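Local structure of pyocin sheath PA0622 (Pseudomonas aeruginosa, 6PYT) at residues P46-S51 and S119-Q124; R126-P131 and G145-L150; A165-A170 and N251-A256; G216-P221 and K326-V331. The protein probably forms the contractile sheath that surrounds the inner tube of an R-type pyocin. One frame throughout, in Å; residues are numbered along the deposited sequence.

Interaction 1: residues P46-S51 and S119-Q124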
loop_
_atom_site.group_PDB
_atom_site.type_symbol
_atom_site.label_atom_id
_atom_site.label_comp_id
_atom_site.label_asym_id
_atom_site.label_seq_id
_atom_site.Cartn_x
_atom_site.Cartn_y
_atom_site.Cartn_z
ATOM N N PRO B 46 26.309 -35.488 -58.556
ATOM C CA PRO B 46 25.485 -35.154 -57.394
ATOM C C PRO B 46 25.186 -33.669 -57.329
ATOM O O PRO B 46 26.002 -32.830 -57.715
ATOM C CB PRO B 46 26.350 -35.601 -56.212
ATOM C CG PRO B 46 27.732 -35.571 -56.726
ATOM C CD PRO B 46 27.654 -35.936 -58.169
ATOM N N VAL B 47 23.984 -33.352 -56.858
ATOM C CA VAL B 47 23.519 -31.979 -56.702
ATOM C C VAL B 47 22.935 -31.817 -55.305
ATOM O O VAL B 47 22.337 -32.751 -54.762
ATOM C CB VAL B 47 22.488 -31.608 -57.789
ATOM C CG1 VAL B 47 23.172 -31.431 -59.127
ATOM C CG2 VAL B 47 21.474 -32.707 -57.937
ATOM N N LEU B 48 23.134 -30.644 -54.707
ATOM C CA LEU B 48 22.615 -30.362 -53.372
ATOM C C LEU B 48 21.223 -29.760 -53.473
ATOM O O LEU B 48 21.000 -28.807 -54.224
ATOM C CB LEU B 48 23.549 -29.434 -52.588
ATOM C CG LEU B 48 23.129 -28.987 -51.180
ATOM C CD1 LEU B 48 24.280 -29.000 -50.227
ATOM C CD2 LEU B 48 22.594 -27.560 -51.196
ATOM N N LEU B 49 20.305 -30.297 -52.680
ATOM C CA LEU B 49 18.892 -29.961 -52.743
ATOM C C LEU B 49 18.441 -29.433 -51.395
ATOM O O LEU B 49 18.791 -29.999 -50.356
ATOM C CB LEU B 49 18.065 -31.184 -53.132
ATOM C CG LEU B 49 17.792 -31.501 -54.599
ATOM C CD1 LEU B 49 19.023 -31.759 -55.377
ATOM C CD2 LEU B 49 16.976 -32.747 -54.616
ATOM N N THR B 50 17.683 -28.334 -51.414
ATOM C CA THR B 50 17.091 -27.777 -50.208
ATOM C C THR B 50 15.598 -27.509 -50.336
ATOM O O THR B 50 15.015 -26.938 -49.409
ATOM C CB THR B 50 17.779 -26.461 -49.809
ATOM O OG1 THR B 50 17.620 -25.497 -50.856
ATOM C CG2 THR B 50 19.264 -26.655 -49.513
ATOM N N SER B 51 14.963 -27.881 -51.445
ATOM C CA SER B 51 13.570 -27.519 -51.668
ATOM C C SER B 51 12.937 -28.500 -52.641
ATOM O O SER B 51 13.626 -29.168 -53.412
ATOM C CB SER B 51 13.442 -26.096 -52.222
ATOM O OG SER B 51 13.885 -25.127 -51.293
ATOM N N SER B 119 33.163 -32.095 -50.200
ATOM C CA SER B 119 34.127 -31.467 -51.119
ATOM C C SER B 119 33.496 -31.014 -52.427
ATOM O O SER B 119 34.144 -30.330 -53.223
ATOM C CB SER B 119 35.336 -32.357 -51.439
ATOM O OG SER B 119 34.961 -33.466 -52.226
ATOM N N ARG B 120 32.243 -31.371 -52.662
ATOM C CA ARG B 120 31.434 -30.715 -53.672
ATOM C C ARG B 120 30.414 -29.770 -53.084
ATOM O O ARG B 120 30.052 -28.795 -53.737
ATOM C CB ARG B 120 30.689 -31.739 -54.535
ATOM C CG ARG B 120 31.498 -32.424 -55.587
ATOM C CD ARG B 120 31.684 -31.477 -56.741
ATOM N NE ARG B 120 32.457 -32.086 -57.821
ATOM C CZ ARG B 120 31.925 -32.815 -58.792
ATOM N NH1 ARG B 120 30.619 -33.042 -58.807
ATOM N NH2 ARG B 120 32.699 -33.327 -59.735
ATOM N N PHE B 121 29.902 -30.071 -51.894
ATOM C CA PHE B 121 28.830 -29.281 -51.317
ATOM C C PHE B 121 28.930 -29.093 -49.812
ATOM O O PHE B 121 28.033 -28.464 -49.244
ATOM C CB PHE B 121 27.476 -29.923 -51.635
ATOM C CG PHE B 121 27.185 -30.044 -53.090
ATOM C CD1 PHE B 121 26.866 -28.929 -53.842
ATOM C CD2 PHE B 121 27.209 -31.281 -53.702
ATOM C CE1 PHE B 121 26.597 -29.045 -55.185
ATOM C CE2 PHE B 121 26.938 -31.403 -55.032
ATOM C CZ PHE B 121 26.633 -30.284 -55.780
ATOM N N ASN B 122 29.984 -29.602 -49.164
ATOM C CA ASN B 122 30.146 -29.639 -47.701
ATOM C C ASN B 122 28.959 -30.340 -47.040
ATOM O O ASN B 122 28.356 -29.848 -46.085
ATOM C CB ASN B 122 30.359 -28.239 -47.112
ATOM C CG ASN B 122 30.929 -28.273 -45.710
ATOM O OD1 ASN B 122 31.337 -29.321 -45.221
ATOM N ND2 ASN B 122 30.886 -27.138 -45.029
ATOM N N ALA B 123 28.608 -31.504 -47.577
ATOM C CA ALA B 123 27.478 -32.286 -47.075
ATOM C C ALA B 123 27.841 -33.761 -47.201
ATOM O O ALA B 123 27.607 -34.374 -48.241
ATOM C CB ALA B 123 26.207 -31.950 -47.836
ATOM N N GLN B 124 28.403 -34.325 -46.136
ATOM C CA GLN B 124 28.819 -35.719 -46.136
ATOM C C GLN B 124 27.660 -36.583 -45.669
ATOM O O GLN B 124 27.356 -36.582 -44.468
ATOM C CB GLN B 124 30.010 -35.914 -45.226
ATOM C CG GLN B 124 30.528 -37.318 -45.221
ATOM C CD GLN B 124 31.703 -37.480 -44.310
ATOM O OE1 GLN B 124 32.102 -36.540 -43.627
ATOM N NE2 GLN B 124 32.274 -38.670 -44.293
#
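F121 spreads its ring over L48, whose CB sits above one face, 3.9 Å from the ring centroid and 25° off the ring normal, a CH-pi contact. The two side chains run past each other in opposite directions: beyond CB, the leucine continues to the root of the phenylalanine, where L48 CD1 meets F121 CB at 3.6 Å. With CG anti to the backbone N (chi1 178°), L48 carries CD1 along to this end of its partner. From there the same methyl reaches A123 CB at 4.3 Å. The far end of the ring lies against backbone. P46 O approaches the edge of F121 in the ring plane, 3.2 Å from CE2, and V47 CA lies 3.7 Å from F121 CZ. Strand 46-49 is an outermost strand, within this chain, of the mixed central sheet, paired antiparallel with strand 76-86 through V47 with A82 and L49 with I80. The loop 119-124, which precedes strand 127-129, therefore packs on the margin of that sheet; A123 and P46 both also touch V81 of the neighbouring strand. R120 adds a looser contact, bending at chi2 (-77°) so that its NH1 comes within 4.2 Å of P46 CD.

Interaction 2: residues R126-P131 and G145-L150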
loop_
_atom_site.group_PDB
_atom_site.type_symbol
_atom_site.label_atom_id
_atom_site.label_comp_id
_atom_site.label_asym_id
_atom_site.label_seq_id
_atom_site.Cartn_x
_atom_site.Cartn_y
_atom_site.Cartn_z
ATOM N N ARG B 126 24.917 -38.587 -44.100
ATOM C CA ARG B 126 24.720 -39.431 -42.932
ATOM C C ARG B 126 23.593 -40.432 -43.115
ATOM O O ARG B 126 23.428 -41.317 -42.271
ATOM C CB ARG B 126 24.410 -38.575 -41.701
ATOM C CG ARG B 126 25.456 -37.533 -41.320
ATOM C CD ARG B 126 26.733 -38.124 -40.759
ATOM N NE ARG B 126 27.722 -38.427 -41.783
ATOM C CZ ARG B 126 28.834 -39.115 -41.559
ATOM N NH1 ARG B 126 29.100 -39.569 -40.346
ATOM N NH2 ARG B 126 29.680 -39.348 -42.549
ATOM N N LEU B 127 22.806 -40.307 -44.175
ATOM C CA LEU B 127 21.732 -41.242 -44.471
ATOM C C LEU B 127 21.766 -41.584 -45.945
ATOM O O LEU B 127 21.846 -40.691 -46.791
ATOM C CB LEU B 127 20.369 -40.662 -44.104
ATOM C CG LEU B 127 20.054 -40.631 -42.622
ATOM C CD1 LEU B 127 18.810 -39.831 -42.376
ATOM C CD2 LEU B 127 19.905 -42.057 -42.179
ATOM N N LEU B 128 21.690 -42.872 -46.246
ATOM C CA LEU B 128 21.796 -43.367 -47.605
ATOM C C LEU B 128 20.507 -44.064 -47.983
ATOM O O LEU B 128 20.051 -44.961 -47.271
ATOM C CB LEU B 128 22.969 -44.328 -47.739
ATOM C CG LEU B 128 24.290 -43.633 -47.471
ATOM C CD1 LEU B 128 25.402 -44.631 -47.461
ATOM C CD2 LEU B 128 24.517 -42.586 -48.522
ATOM N N VAL B 129 19.933 -43.666 -49.108
ATOM C CA VAL B 129 18.647 -44.188 -49.540
ATOM C C VAL B 129 18.688 -44.383 -51.052
ATOM O O VAL B 129 19.206 -43.535 -51.784
ATOM C CB VAL B 129 17.499 -43.264 -49.074
ATOM C CG1 VAL B 129 17.673 -41.835 -49.550
ATOM C CG2 VAL B 129 16.186 -43.774 -49.530
ATOM N N ALA B 130 18.227 -45.542 -51.510
ATOM C CA ALA B 130 18.093 -45.839 -52.933
ATOM C C ALA B 130 16.693 -46.402 -53.110
ATOM O O ALA B 130 16.485 -47.617 -53.012
ATOM C CB ALA B 130 19.163 -46.816 -53.411
ATOM N N PRO B 131 15.702 -45.542 -53.347
ATOM C CA PRO B 131 14.298 -45.968 -53.260
ATOM C C PRO B 131 13.896 -46.852 -54.431
ATOM O O PRO B 131 13.989 -46.452 -55.591
ATOM C CB PRO B 131 13.532 -44.642 -53.266
ATOM C CG PRO B 131 14.510 -43.645 -52.825
ATOM C CD PRO B 131 15.808 -44.079 -53.405
ATOM N N GLY B 145 28.651 -51.412 -48.096
ATOM C CA GLY B 145 30.055 -51.049 -48.107
ATOM C C GLY B 145 30.305 -49.563 -48.212
ATOM O O GLY B 145 31.367 -49.095 -47.792
ATOM N N LEU B 146 29.348 -48.809 -48.742
ATOM C CA LEU B 146 29.482 -47.365 -48.789
ATOM C C LEU B 146 28.988 -46.705 -47.513
ATOM O O LEU B 146 29.478 -45.633 -47.160
ATOM C CB LEU B 146 28.732 -46.816 -50.002
ATOM C CG LEU B 146 29.062 -45.425 -50.527
ATOM C CD1 LEU B 146 28.921 -45.475 -52.015
ATOM C CD2 LEU B 146 28.135 -44.378 -49.985
ATOM N N ALA B 147 28.043 -47.321 -46.803
ATOM C CA ALA B 147 27.687 -46.818 -45.482
ATOM C C ALA B 147 28.800 -47.061 -44.479
ATOM O O ALA B 147 28.916 -46.323 -43.499
ATOM C CB ALA B 147 26.396 -47.461 -44.987
ATOM N N GLU B 148 29.615 -48.093 -44.696
ATOM C CA GLU B 148 30.766 -48.317 -43.833
ATOM C C GLU B 148 31.852 -47.285 -44.096
ATOM O O GLU B 148 32.490 -46.796 -43.158
ATOM C CB GLU B 148 31.302 -49.729 -44.038
ATOM N N LYS B 149 32.067 -46.937 -45.364
ATOM C CA LYS B 149 33.039 -45.905 -45.711
ATOM C C LYS B 149 32.573 -44.538 -45.235
ATOM O O LYS B 149 33.259 -43.864 -44.462
ATOM C CB LYS B 149 33.270 -45.893 -47.223
ATOM C CG LYS B 149 34.009 -47.102 -47.747
ATOM C CD LYS B 149 34.063 -47.114 -49.264
ATOM C CE LYS B 149 34.993 -46.042 -49.784
ATOM N NZ LYS B 149 35.149 -46.116 -51.264
ATOM N N LEU B 150 31.381 -44.129 -45.663
ATOM C CA LEU B 150 30.876 -42.789 -45.415
ATOM C C LEU B 150 30.392 -42.607 -43.982
ATOM O O LEU B 150 30.049 -41.481 -43.605
ATOM C CB LEU B 150 29.764 -42.508 -46.430
ATOM C CG LEU B 150 29.192 -41.138 -46.760
ATOM C CD1 LEU B 150 30.257 -40.288 -47.372
ATOM C CD2 LEU B 150 28.078 -41.323 -47.741
#
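The guanidinium of R126 is the flat group that meets the helix, and L150 O approaches it obliquely, neither squarely over a face nor at an edge. The modelled distance from R126 NH2 to this oxygen is doubtful and the angle is poor for a hydrogen bond. Although the arginine leaves the backbone pointing away from segment 145-150 of helix 139-150, bends at chi2 (-71°) and chi3 (89°) bring its guanidinium back to L150; NE is held by a hydrogen bond to Q124 O. The rest of the contact is aliphatic. L128 forks between three helix residues: its CD1 lies 3.7 Å from L146 CD2, with the side chains at about a right angle, and also 3.9 Å from A147 CB. The other branch, L128 CD2, meets L150 CD2 at 3.9 Å. Both A147 and L128 also touch A154 on strand 153-156, the next strand of the sheet. The axes of strand 127-129 and the helix segment approach to 9.6 Å and run nearly antiparallel, at 160°. This is the strand-to-helix packing of a beta-alpha-beta unit, 127-129, 139-150 and 153-156, in which the returning helix covers two neighbouring parallel strands.

Interaction 3: residues A165-A170 and N251-A256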
loop_
_atom_site.group_PDB
_atom_site.type_symbol
_atom_site.label_atom_id
_atom_site.label_comp_id
_atom_site.label_asym_id
_atom_site.label_seq_id
_atom_site.Cartn_x
_atom_site.Cartn_y
_atom_site.Cartn_z
ATOM N N ALA B 165 9.267 -63.302 -47.673
ATOM C CA ALA B 165 10.214 -62.733 -48.616
ATOM C C ALA B 165 10.994 -61.581 -48.008
ATOM O O ALA B 165 12.084 -61.270 -48.484
ATOM C CB ALA B 165 9.493 -62.264 -49.874
ATOM N N ALA B 166 10.462 -60.950 -46.965
ATOM C CA ALA B 166 11.203 -59.929 -46.242
ATOM C C ALA B 166 12.180 -60.540 -45.253
ATOM O O ALA B 166 13.289 -60.025 -45.082
ATOM C CB ALA B 166 10.239 -59.012 -45.508
ATOM N N VAL B 167 11.774 -61.615 -44.578
ATOM C CA VAL B 167 12.641 -62.273 -43.606
ATOM C C VAL B 167 13.817 -62.936 -44.304
ATOM O O VAL B 167 14.969 -62.796 -43.877
ATOM C CB VAL B 167 11.829 -63.282 -42.774
ATOM C CG1 VAL B 167 12.730 -64.102 -41.889
ATOM C CG2 VAL B 167 10.808 -62.562 -41.934
ATOM N N ALA B 168 13.553 -63.644 -45.405
ATOM C CA ALA B 168 14.614 -64.321 -46.138
ATOM C C ALA B 168 15.543 -63.347 -46.843
ATOM O O ALA B 168 16.695 -63.699 -47.110
ATOM C CB ALA B 168 14.016 -65.294 -47.147
ATOM N N TYR B 169 15.070 -62.140 -47.148
ATOM C CA TYR B 169 15.938 -61.100 -47.679
ATOM C C TYR B 169 16.729 -60.401 -46.587
ATOM O O TYR B 169 17.811 -59.876 -46.859
ATOM C CB TYR B 169 15.106 -60.088 -48.466
ATOM C CG TYR B 169 15.894 -58.975 -49.099
ATOM C CD1 TYR B 169 16.769 -59.229 -50.137
ATOM C CD2 TYR B 169 15.727 -57.665 -48.688
ATOM C CE1 TYR B 169 17.486 -58.216 -50.720
ATOM C CE2 TYR B 169 16.436 -56.643 -49.271
ATOM C CZ TYR B 169 17.312 -56.927 -50.286
ATOM O OH TYR B 169 18.023 -55.917 -50.877
ATOM N N ALA B 170 16.228 -60.401 -45.356
ATOM C CA ALA B 170 16.956 -59.814 -44.243
ATOM C C ALA B 170 18.014 -60.740 -43.675
ATOM O O ALA B 170 18.857 -60.282 -42.901
ATOM C CB ALA B 170 15.991 -59.410 -43.134
ATOM N N ASN B 251 10.003 -57.506 -36.805
ATOM C CA ASN B 251 10.996 -56.958 -35.888
ATOM C C ASN B 251 12.002 -58.016 -35.463
ATOM O O ASN B 251 13.187 -57.718 -35.304
ATOM C CB ASN B 251 10.329 -56.342 -34.663
ATOM C CG ASN B 251 9.718 -55.001 -34.953
ATOM O OD1 ASN B 251 10.262 -54.220 -35.722
ATOM N ND2 ASN B 251 8.599 -54.712 -34.317
ATOM N N ASN B 252 11.563 -59.263 -35.308
ATOM C CA ASN B 252 12.492 -60.324 -34.944
ATOM C C ASN B 252 13.380 -60.758 -36.099
ATOM O O ASN B 252 14.316 -61.531 -35.876
ATOM C CB ASN B 252 11.735 -61.523 -34.393
ATOM C CG ASN B 252 11.242 -61.293 -32.991
ATOM O OD1 ASN B 252 11.965 -60.771 -32.149
ATOM N ND2 ASN B 252 10.005 -61.676 -32.731
ATOM N N ALA B 253 13.103 -60.302 -37.317
ATOM C CA ALA B 253 14.030 -60.412 -38.428
ATOM C C ALA B 253 14.805 -59.120 -38.642
ATOM O O ALA B 253 15.404 -58.938 -39.707
ATOM C CB ALA B 253 13.285 -60.807 -39.700
ATOM N N ASN B 254 14.776 -58.227 -37.642
ATOM C CA ASN B 254 15.481 -56.939 -37.620
ATOM C C ASN B 254 15.021 -56.012 -38.744
ATOM O O ASN B 254 15.829 -55.385 -39.428
ATOM C CB ASN B 254 16.999 -57.126 -37.648
ATOM C CG ASN B 254 17.502 -57.952 -36.489
ATOM O OD1 ASN B 254 18.119 -58.995 -36.682
ATOM N ND2 ASN B 254 17.214 -57.507 -35.278
ATOM N N ILE B 255 13.709 -55.904 -38.922
ATOM C CA ILE B 255 13.109 -55.047 -39.937
ATOM C C ILE B 255 12.148 -54.090 -39.247
ATOM O O ILE B 255 11.307 -54.519 -38.451
ATOM C CB ILE B 255 12.375 -55.875 -41.006
ATOM C CG1 ILE B 255 13.344 -56.789 -41.744
ATOM C CG2 ILE B 255 11.647 -54.998 -41.969
ATOM C CD1 ILE B 255 12.651 -57.821 -42.573
ATOM N N ALA B 256 12.272 -52.801 -39.543
ATOM C CA ALA B 256 11.272 -51.842 -39.109
ATOM C C ALA B 256 10.056 -51.882 -40.020
ATOM O O ALA B 256 10.161 -52.135 -41.219
ATOM C CB ALA B 256 11.845 -50.434 -39.095
#
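I255 pushes its terminal methyl onto the backbone of a helix: CD1 lies 3.4 Å from A166 O, nearer than it comes to any side-chain atom of 165-170. I255 follows a Schellman motif, in which N254, with positive phi, ends helix 246-251 through bonds from I255 N to L250 O and from N254 N to N251 O. The chain then continues into a short, weakly bonded strand at about 255-256, an outermost strand of the central sheet within this chain, paired with strand 178-181 through A256 and M180. The backbones come close, the CA atoms of V167 and A253 lying 5.7 Å apart, which is consistent with the alanines on both sides. The isoleucine, its CG1 anti to the carbonyl carbon (chi1 -62°), enters between successive turns of the helix, where I255 CD1 meets A170 CB at 3.7 Å and A166 CB at 4.0 Å. L250 also touches A166, V167 and I255. At the end of helix 246-251, N251 and N252 pack on H5 and F3 of a second subunit, bordering an intersubunit contact. A253 CB faces both branches of V167, 3.8 Å from CG2 and 4.0 Å from CG1.

Interaction 4: residues G216-P221 and K326-V331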
loop_
_atom_site.group_PDB
_atom_site.type_symbol
_atom_site.label_atom_id
_atom_site.label_comp_id
_atom_site.label_asym_id
_atom_site.label_seq_id
_atom_site.Cartn_x
_atom_site.Cartn_y
_atom_site.Cartn_z
ATOM N N GLY B 216 16.924 -34.982 -31.277
ATOM C CA GLY B 216 18.336 -35.281 -31.216
ATOM C C GLY B 216 18.665 -36.639 -31.809
ATOM O O GLY B 216 17.837 -37.546 -31.864
ATOM N N PHE B 217 19.925 -36.779 -32.232
ATOM C CA PHE B 217 20.351 -37.960 -32.974
ATOM C C PHE B 217 20.398 -39.221 -32.125
ATOM O O PHE B 217 20.443 -40.321 -32.681
ATOM C CB PHE B 217 21.715 -37.718 -33.634
ATOM C CG PHE B 217 22.828 -37.379 -32.677
ATOM C CD1 PHE B 217 23.110 -36.061 -32.373
ATOM C CD2 PHE B 217 23.618 -38.369 -32.111
ATOM C CE1 PHE B 217 24.129 -35.741 -31.510
ATOM C CE2 PHE B 217 24.634 -38.050 -31.244
ATOM C CZ PHE B 217 24.889 -36.737 -30.949
ATOM N N TRP B 218 20.398 -39.093 -30.804
ATOM C CA TRP B 218 20.400 -40.259 -29.936
ATOM C C TRP B 218 19.016 -40.858 -29.759
ATOM O O TRP B 218 18.905 -41.977 -29.261
ATOM C CB TRP B 218 20.972 -39.891 -28.569
ATOM C CG TRP B 218 20.189 -38.835 -27.877
ATOM C CD1 TRP B 218 19.160 -39.014 -27.007
ATOM C CD2 TRP B 218 20.352 -37.427 -28.019
ATOM N NE1 TRP B 218 18.679 -37.805 -26.586
ATOM C CE2 TRP B 218 19.396 -36.813 -27.197
ATOM C CE3 TRP B 218 21.216 -36.625 -28.763
ATOM C CZ2 TRP B 218 19.280 -35.437 -27.099
ATOM C CZ3 TRP B 218 21.106 -35.266 -28.658
ATOM C CH2 TRP B 218 20.147 -34.681 -27.834
ATOM N N SER B 219 17.965 -40.137 -30.126
ATOM C CA SER B 219 16.624 -40.668 -29.978
ATOM C C SER B 219 16.320 -41.665 -31.085
ATOM O O SER B 219 16.896 -41.622 -32.173
ATOM C CB SER B 219 15.589 -39.549 -29.993
ATOM O OG SER B 219 15.711 -38.721 -28.856
ATOM N N SER B 220 15.427 -42.552 -30.798
ATOM C CA SER B 220 15.096 -43.481 -31.861
ATOM C C SER B 220 13.975 -42.915 -32.720
ATOM O O SER B 220 13.131 -42.161 -32.234
ATOM C CB SER B 220 14.671 -44.827 -31.286
ATOM O OG SER B 220 13.424 -44.724 -30.632
ATOM N N PRO B 221 13.949 -43.251 -33.999
ATOM C CA PRO B 221 12.849 -42.805 -34.860
ATOM C C PRO B 221 11.681 -43.774 -34.856
ATOM O O PRO B 221 10.814 -43.726 -35.730
ATOM C CB PRO B 221 13.509 -42.741 -36.236
ATOM C CG PRO B 221 14.521 -43.790 -36.181
ATOM C CD PRO B 221 15.057 -43.809 -34.788
ATOM N N LYS B 326 26.773 -34.744 -22.741
ATOM C CA LYS B 326 26.100 -35.252 -21.553
ATOM C C LYS B 326 25.053 -34.261 -21.071
ATOM O O LYS B 326 24.057 -34.652 -20.452
ATOM C CB LYS B 326 27.119 -35.547 -20.453
ATOM C CG LYS B 326 26.544 -36.288 -19.260
ATOM C CD LYS B 326 27.576 -36.623 -18.221
ATOM C CE LYS B 326 27.923 -35.421 -17.380
ATOM N NZ LYS B 326 28.834 -35.795 -16.261
ATOM N N ASN B 327 25.251 -32.976 -21.376
ATOM C CA ASN B 327 24.303 -31.950 -20.963
ATOM C C ASN B 327 22.979 -32.099 -21.692
ATOM O O ASN B 327 21.912 -32.074 -21.070
ATOM C CB ASN B 327 24.875 -30.564 -21.230
ATOM C CG ASN B 327 24.152 -29.486 -20.468
ATOM O OD1 ASN B 327 23.289 -29.767 -19.643
ATOM N ND2 ASN B 327 24.480 -28.240 -20.762
ATOM N N GLN B 328 23.025 -32.260 -23.007
ATOM C CA GLN B 328 21.806 -32.353 -23.787
ATOM C C GLN B 328 21.241 -33.760 -23.841
ATOM O O GLN B 328 20.177 -33.955 -24.430
ATOM C CB GLN B 328 22.052 -31.810 -25.192
ATOM C CG GLN B 328 23.113 -32.520 -25.985
ATOM C CD GLN B 328 23.388 -31.814 -27.295
ATOM O OE1 GLN B 328 22.768 -30.804 -27.605
ATOM N NE2 GLN B 328 24.313 -32.346 -28.073
ATOM N N GLY B 329 21.910 -34.732 -23.235
ATOM C CA GLY B 329 21.352 -36.054 -23.075
ATOM C C GLY B 329 21.784 -37.082 -24.090
ATOM O O GLY B 329 21.132 -38.122 -24.194
ATOM N N ALA B 330 22.857 -36.832 -24.838
ATOM C CA ALA B 330 23.281 -37.793 -25.851
ATOM C C ALA B 330 23.943 -39.001 -25.214
ATOM O O ALA B 330 23.751 -40.136 -25.660
ATOM C CB ALA B 330 24.233 -37.130 -26.842
ATOM N N VAL B 331 24.740 -38.772 -24.176
ATOM C CA VAL B 331 25.443 -39.820 -23.460
ATOM C C VAL B 331 25.035 -39.738 -22.000
ATOM O O VAL B 331 24.229 -38.896 -21.605
ATOM C CB VAL B 331 26.971 -39.690 -23.600
ATOM C CG1 VAL B 331 27.363 -39.726 -25.057
ATOM C CG2 VAL B 331 27.457 -38.413 -22.960
#
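This is an aromatic-on-backbone contact near the surface, where a loop of the subtilisin-like region, 216-221, meets the end of helix 310-328 in the C-terminal region. The loop begins with a type I beta turn from G216 to S219, closed by the bond from S219 N to G216 O, while G329, with positive phi, marks the chain's departure from the helix. W218 carries most of the contact. Its indole is sandwiched between backbone groups: G329 O and A330 CA lie over one face, and G216 CA lies against the opposite one. A330 CA makes a CH-pi contact, 4.0 Å from the centroid of the five-membered ring and 28° off its normal. G329 O is 3.4 Å above the indole plane, offset toward the rim; its position above the ring gives a poor angle to NE1, and the two are not hydrogen-bonded. With chi1 at 60°, the tryptophan CG lies between the backbone N and the carbonyl carbon, and the indole can fold back over its own turn at G216. Q328 meets the six-membered end of the indole, its CG 4.1 Å from W218 CH2 and its amide plane turned 38° from the ring. F217 stands beside the tryptophan, with W218 CE3 over the centre of its ring, and both reach the same alanine. F217 also touches L289 and L325, linking the turn to helices 281-295 and 310-328. A330 CB completes the join, 3.6 Å from W218 CE3 and 4.2 Å from F217 CZ.

Overall arrangement
Interactions 1, 2 and 3 reach the same mixed sheet: interactions 1 and 3 involve its two outermost strands, on opposite sides of the chain's centre with centres about 32 Å apart, and interaction 2 an inner strand. Interactions 2 and 3 are buried and mainly aliphatic, whereas interaction 1 is partly buried and interaction 4 lies at the surface, both centred on an aromatic ring, which in interaction 1 packs on a leucine side chain as well as on backbone and in interaction 4 lies mainly on backbone. Interactions 1 and 2 touch where Q124 packs on L150. Interaction 4 ties the subtilisin-like region to the C-terminal region, its segments alternating along the chain with those of interaction 3.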